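Local atomic coordinates of protein of unknown function with a Fic domain (Bacteroides thetaiotaomicron VPI-5482, PDB entry 3CUC), a protein that is of unknown function but carries a Fic domain within a compact, mostly helical single-chain structure. Residues E73-E87 and S98-Q110. Sequence-based numbering, arbitrary orientation.
Sequences EMKAHNVGLEMIKQE and SFIRELNRTILVQ
Met83 and Thr106 interlock as reciprocal knobs into holes, a textbook example of how two antiparallel helices mesh without a single hydrogen bond between them. The selenomethionine side chain of Met83 enters the hole formed by Phe99, Glu102, Leu103 and Thr106; its chain runs extended through chi2 and then bends at chi3 (57°), bringing CE within 3.6 Å of Leu103 CD1 and 3.8 Å of Phe99 CE1. In return, Thr106 sits among Ala76, Val79, Gly80 and Met83. Its methyl CG2, anti to the backbone N, touches Val79 CG1, the two side chains crossing at about a right angle, while OG1 donates to Glu102 O of its own helix at 2.6 Å.

Backbones come nearest at the C-terminal end of helix 97-107, where the CA atoms of Ala76 and Ile107 are 4.5 Å apart. Ala76 meets the Thr106 and Ile107 carbonyl oxygens with its methyl CB, whereas Gly80, one turn on, brings bare backbone against Leu103 CD1 and Ile107 CG2. The pair belongs to the mostly helical scaffold of a Fic/DOC protein, helices 68-89 and 97-107 forming an antiparallel hairpin; the axes of 73-87 and 98-107 approach to 8.4 Å, with 154° between their directions. Helix 199-213 packs alongside, its Leu205 and Ile202 touching Ile84 and Leu103.

Stacking takes over where the helices diverge. Glu87 lays its CG over the centre of the Phe99 ring, a CH-pi contact 3.7 Å from the centroid, and its carboxylate lies nearly parallel to the ring, the planes 11° apart. Arg93 forms a salt bridge with that carboxylate, probably steadying it over the aromatic face, while Ile84 CG2 meets the ring at its edge.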
loop_
_atom_site.group_PDB
_atom_site.type_symbol
_atom_site.label_atom_id
_atom_site.label_comp_id
_atom_site.label_asym_id
_atom_site.label_seq_id
_atom_site.Cartn_x
_atom_site.Cartn_y
_atom_site.Cartn_z
ATOM N N GLU A 73 14.036 -2.632 9.070
ATOM C CA GLU A 73 12.733 -2.148 8.594
ATOM C C GLU A 73 12.431 -2.716 7.212
ATOM O O GLU A 73 11.301 -3.102 6.925
ATOM C CB GLU A 73 12.645 -0.612 8.573
ATOM C CG GLU A 73 12.438 0.021 9.938
ATOM C CD GLU A 73 12.029 1.482 9.860
ATOM O OE1 GLU A 73 11.691 1.967 8.759
ATOM O OE2 GLU A 73 12.045 2.149 10.916
HETATM N N MSE A 74 13.451 -2.761 6.363
HETATM C CA MSE A 74 13.311 -3.306 5.022
HETATM C C MSE A 74 12.906 -4.754 5.123
HETATM O O MSE A 74 11.998 -5.196 4.442
HETATM C CB MSE A 74 14.621 -3.173 4.241
HETATM C CG MSE A 74 14.530 -3.557 2.772
HETATM SE SE MSE A 74 13.379 -2.382 1.767
HETATM C CE MSE A 74 14.602 -0.943 1.478
ATOM N N LYS A 75 13.564 -5.495 5.999
ATOM C CA LYS A 75 13.230 -6.907 6.225
ATOM C C LYS A 75 11.829 -7.087 6.824
ATOM O O LYS A 75 11.096 -7.988 6.435
ATOM C CB LYS A 75 14.259 -7.531 7.172
ATOM C CG LYS A 75 14.156 -9.051 7.370
ATOM C CD LYS A 75 14.920 -9.472 8.629
ATOM C CE LYS A 75 15.231 -10.969 8.658
ATOM N NZ LYS A 75 16.006 -11.332 9.887
ATOM N N ALA A 76 11.472 -6.233 7.779
ATOM C CA ALA A 76 10.185 -6.322 8.466
ATOM C C ALA A 76 9.043 -5.999 7.500
ATOM O O ALA A 76 7.993 -6.645 7.532
ATOM C CB ALA A 76 10.156 -5.382 9.660
ATOM N N HIS A 77 9.256 -5.005 6.640
ATOM C CA HIS A 77 8.286 -4.654 5.611
ATOM C C HIS A 77 8.020 -5.825 4.671
ATOM O O HIS A 77 6.894 -6.020 4.218
ATOM C CB HIS A 77 8.766 -3.448 4.808
ATOM C CG HIS A 77 7.765 -2.956 3.817
ATOM N ND1 HIS A 77 7.680 -3.462 2.540
ATOM C CD2 HIS A 77 6.800 -2.011 3.917
ATOM C CE1 HIS A 77 6.709 -2.845 1.891
ATOM N NE2 HIS A 77 6.159 -1.958 2.704
ATOM N N ASN A 78 9.049 -6.608 4.373
ATOM C CA ASN A 78 8.850 -7.780 3.521
ATOM C C ASN A 78 8.041 -8.861 4.235
ATOM O O ASN A 78 7.296 -9.597 3.602
ATOM C CB ASN A 78 10.178 -8.359 3.052
ATOM C CG ASN A 78 9.994 -9.484 2.075
ATOM O OD1 ASN A 78 9.308 -9.329 1.074
ATOM N ND2 ASN A 78 10.593 -10.630 2.363
ATOM N N VAL A 79 8.204 -8.963 5.556
ATOM C CA VAL A 79 7.371 -9.858 6.359
ATOM C C VAL A 79 5.935 -9.340 6.293
ATOM O O VAL A 79 4.991 -10.117 6.183
ATOM C CB VAL A 79 7.864 -9.961 7.837
ATOM C CG1 VAL A 79 6.867 -10.730 8.690
ATOM C CG2 VAL A 79 9.245 -10.616 7.898
ATOM N N GLY A 80 5.786 -8.018 6.335
ATOM C CA GLY A 80 4.488 -7.383 6.149
ATOM C C GLY A 80 3.843 -7.738 4.824
ATOM O O GLY A 80 2.654 -8.028 4.779
ATOM N N LEU A 81 4.619 -7.709 3.742
ATOM C CA LEU A 81 4.095 -8.082 2.419
ATOM C C LEU A 81 3.583 -9.522 2.444
ATOM O O LEU A 81 2.461 -9.794 2.030
ATOM C CB LEU A 81 5.158 -7.911 1.320
ATOM C CG LEU A 81 4.825 -8.457 -0.080
ATOM C CD1 LEU A 81 3.556 -7.812 -0.611
ATOM C CD2 LEU A 81 5.990 -8.259 -1.059
ATOM N N GLU A 82 4.397 -10.434 2.961
ATOM C CA GLU A 82 3.973 -11.823 3.129
ATOM C C GLU A 82 2.661 -11.928 3.911
ATOM O O GLU A 82 1.783 -12.709 3.545
ATOM C CB GLU A 82 5.075 -12.659 3.803
ATOM C CG GLU A 82 6.162 -13.137 2.844
ATOM C CD GLU A 82 5.591 -13.818 1.606
ATOM O OE1 GLU A 82 4.659 -14.644 1.750
ATOM O OE2 GLU A 82 6.067 -13.518 0.490
HETATM N N MSE A 83 2.532 -11.129 4.968
HETATM C CA MSE A 83 1.316 -11.105 5.772
HETATM C C MSE A 83 0.099 -10.724 4.945
HETATM O O MSE A 83 -0.906 -11.415 5.002
HETATM C CB MSE A 83 1.450 -10.155 6.968
HETATM C CG MSE A 83 2.206 -10.752 8.141
HETATM SE SE MSE A 83 2.540 -9.437 9.491
HETATM C CE MSE A 83 0.709 -8.848 9.848
ATOM N N ILE A 84 0.175 -9.638 4.179
ATOM C CA ILE A 84 -1.004 -9.206 3.424
ATOM C C ILE A 84 -1.360 -10.206 2.326
ATOM O O ILE A 84 -2.537 -10.389 2.028
ATOM C CB ILE A 84 -0.894 -7.774 2.832
ATOM C CG1 ILE A 84 0.250 -7.671 1.825
ATOM C CG2 ILE A 84 -0.742 -6.737 3.950
ATOM C CD1 ILE A 84 0.046 -6.576 0.800
ATOM N N LYS A 85 -0.358 -10.861 1.742
ATOM C CA LYS A 85 -0.613 -11.890 0.737
ATOM C C LYS A 85 -1.458 -13.011 1.341
ATOM O O LYS A 85 -2.500 -13.388 0.795
ATOM C CB LYS A 85 0.695 -12.451 0.178
ATOM C CG LYS A 85 1.358 -11.535 -0.845
ATOM C CD LYS A 85 2.853 -11.800 -0.991
ATOM C CE LYS A 85 3.143 -13.027 -1.826
ATOM N NZ LYS A 85 4.603 -13.208 -1.998
ATOM N N GLN A 86 -1.019 -13.518 2.488
ATOM C CA GLN A 86 -1.706 -14.602 3.176
ATOM C C GLN A 86 -3.099 -14.193 3.641
ATOM O O GLN A 86 -4.052 -14.965 3.516
ATOM C CB GLN A 86 -0.879 -15.056 4.371
ATOM C CG GLN A 86 -1.448 -16.249 5.085
ATOM C CD GLN A 86 -0.498 -16.796 6.109
ATOM O OE1 GLN A 86 -0.711 -16.647 7.309
ATOM N NE2 GLN A 86 0.574 -17.422 5.646
ATOM N N GLU A 87 -3.209 -12.985 4.184
ATOM C CA GLU A 87 -4.497 -12.474 4.638
ATOM C C GLU A 87 -5.424 -12.332 3.438
ATOM O O GLU A 87 -6.548 -12.809 3.480
ATOM C CB GLU A 87 -4.344 -11.131 5.364
ATOM C CG GLU A 87 -5.472 -10.814 6.351
ATOM C CD GLU A 87 -5.348 -11.551 7.677
ATOM O OE1 GLU A 87 -4.512 -12.475 7.777
ATOM O OE2 GLU A 87 -6.098 -11.207 8.621
ATOM N N SER A 98 -7.323 -5.582 14.152
ATOM C CA SER A 98 -6.200 -6.306 14.753
ATOM C C SER A 98 -5.142 -6.688 13.730
ATOM O O SER A 98 -3.953 -6.683 14.048
ATOM C CB SER A 98 -6.679 -7.547 15.503
ATOM O OG SER A 98 -7.721 -8.193 14.799
ATOM N N PHE A 99 -5.558 -7.007 12.504
ATOM C CA PHE A 99 -4.592 -7.302 11.445
ATOM C C PHE A 99 -3.766 -6.064 11.112
ATOM O O PHE A 99 -2.551 -6.163 10.942
ATOM C CB PHE A 99 -5.274 -7.830 10.175
ATOM C CG PHE A 99 -4.320 -8.036 9.019
ATOM C CD1 PHE A 99 -3.425 -9.101 9.025
ATOM C CD2 PHE A 99 -4.305 -7.155 7.938
ATOM C CE1 PHE A 99 -2.538 -9.290 7.973
ATOM C CE2 PHE A 99 -3.418 -7.334 6.884
ATOM C CZ PHE A 99 -2.536 -8.404 6.898
ATOM N N ILE A 100 -4.424 -4.909 11.031
ATOM C CA ILE A 100 -3.750 -3.659 10.682
ATOM C C ILE A 100 -2.756 -3.272 11.772
ATOM O O ILE A 100 -1.650 -2.812 11.484
ATOM C CB ILE A 100 -4.755 -2.509 10.458
ATOM C CG1 ILE A 100 -5.675 -2.820 9.276
ATOM C CG2 ILE A 100 -4.018 -1.206 10.179
ATOM C CD1 ILE A 100 -6.839 -1.870 9.144
ATOM N N ARG A 101 -3.157 -3.484 13.021
ATOM C CA ARG A 101 -2.303 -3.203 14.170
ATOM C C ARG A 101 -1.081 -4.122 14.169
ATOM O O ARG A 101 0.039 -3.671 14.390
ATOM C CB ARG A 101 -3.094 -3.356 15.475
ATOM C CG ARG A 101 -4.269 -2.376 15.617
ATOM C CD ARG A 101 -5.318 -2.869 16.618
ATOM N NE ARG A 101 -4.910 -2.542 17.978
ATOM C CZ ARG A 101 -5.169 -1.390 18.594
ATOM N NH1 ARG A 101 -5.863 -0.435 17.991
ATOM N NH2 ARG A 101 -4.732 -1.192 19.829
ATOM N N GLU A 102 -1.300 -5.405 13.903
ATOM C CA GLU A 102 -0.205 -6.369 13.804
ATOM C C GLU A 102 0.738 -6.008 12.653
ATOM O O GLU A 102 1.944 -6.249 12.721
ATOM C CB GLU A 102 -0.757 -7.789 13.608
ATOM C CG GLU A 102 0.295 -8.898 13.677
ATOM C CD GLU A 102 0.972 -8.989 15.036
ATOM O OE1 GLU A 102 0.263 -9.227 16.035
ATOM O OE2 GLU A 102 2.210 -8.824 15.111
ATOM N N LEU A 103 0.175 -5.431 11.598
ATOM C CA LEU A 103 0.953 -4.980 10.449
ATOM C C LEU A 103 1.903 -3.861 10.861
ATOM O O LEU A 103 3.079 -3.874 10.503
ATOM C CB LEU A 103 0.016 -4.498 9.334
ATOM C CG LEU A 103 0.465 -4.652 7.877
ATOM C CD1 LEU A 103 0.959 -6.068 7.569
ATOM C CD2 LEU A 103 -0.685 -4.279 6.957
ATOM N N ASN A 104 1.389 -2.901 11.626
ATOM C CA ASN A 104 2.205 -1.806 12.135
ATOM C C ASN A 104 3.313 -2.315 13.060
ATOM O O ASN A 104 4.487 -1.967 12.900
ATOM C CB ASN A 104 1.328 -0.800 12.882
ATOM C CG ASN A 104 2.080 0.464 13.248
ATOM O OD1 ASN A 104 2.516 0.630 14.388
ATOM N ND2 ASN A 104 2.250 1.355 12.274
ATOM N N ARG A 105 2.924 -3.152 14.017
ATOM C CA ARG A 105 3.865 -3.784 14.929
ATOM C C ARG A 105 4.987 -4.485 14.162
ATOM O O ARG A 105 6.142 -4.419 14.551
ATOM C CB ARG A 105 3.121 -4.790 15.817
ATOM C CG ARG A 105 3.955 -5.455 16.928
ATOM C CD ARG A 105 3.083 -6.326 17.869
ATOM N NE ARG A 105 1.995 -5.559 18.507
ATOM C CZ ARG A 105 0.686 -5.650 18.220
ATOM N NH1 ARG A 105 0.231 -6.495 17.302
ATOM N NH2 ARG A 105 -0.186 -4.882 18.873
ATOM N N THR A 106 4.637 -5.146 13.063
ATOM C CA THR A 106 5.602 -5.921 12.283
ATOM C C THR A 106 6.605 -5.039 11.548
ATOM O O THR A 106 7.809 -5.182 11.743
ATOM C CB THR A 106 4.891 -6.812 11.247
ATOM O OG1 THR A 106 3.960 -7.665 11.913
ATOM C CG2 THR A 106 5.891 -7.660 10.482
ATOM N N ILE A 107 6.110 -4.127 10.712
ATOM C CA ILE A 107 6.985 -3.377 9.796
ATOM C C ILE A 107 7.877 -2.362 10.527
ATOM O O ILE A 107 9.002 -2.098 10.089
ATOM C CB ILE A 107 6.202 -2.685 8.638
ATOM C CG1 ILE A 107 5.324 -1.539 9.145
ATOM C CG2 ILE A 107 5.365 -3.698 7.882
ATOM C CD1 ILE A 107 4.779 -0.705 8.034
ATOM N N LEU A 108 7.362 -1.791 11.616
ATOM C CA LEU A 108 8.178 -1.014 12.549
ATOM C C LEU A 108 8.603 -2.009 13.615
ATOM O O LEU A 108 7.781 -2.431 14.425
ATOM C CB LEU A 108 7.376 0.126 13.192
ATOM C CG LEU A 108 6.541 1.009 12.271
ATOM C CD1 LEU A 108 5.830 2.100 13.084
ATOM C CD2 LEU A 108 7.413 1.602 11.168
ATOM N N VAL A 109 9.872 -2.394 13.630
ATOM C CA VAL A 109 10.268 -3.607 14.352
ATOM C C VAL A 109 9.903 -3.599 15.840
ATOM O O VAL A 109 9.519 -4.636 16.383
ATOM C CB VAL A 109 11.771 -3.879 14.192
ATOM C CG1 VAL A 109 12.183 -5.125 14.981
ATOM C CG2 VAL A 109 12.118 -4.029 12.704
ATOM N N GLN A 110 9.984 -2.432 16.478
ATOM C CA GLN A 110 9.852 -2.336 17.938
ATOM C C GLN A 110 9.570 -0.915 18.410
ATOM O O GLN A 110 9.750 0.044 17.653
ATOM C CB GLN A 110 11.136 -2.834 18.591
ATOM C CG GLN A 110 12.379 -2.117 18.081
ATOM C CD GLN A 110 13.651 -2.911 18.302
ATOM O OE1 GLN A 110 13.740 -3.732 19.216
ATOM N NE2 GLN A 110 14.648 -2.666 17.461
#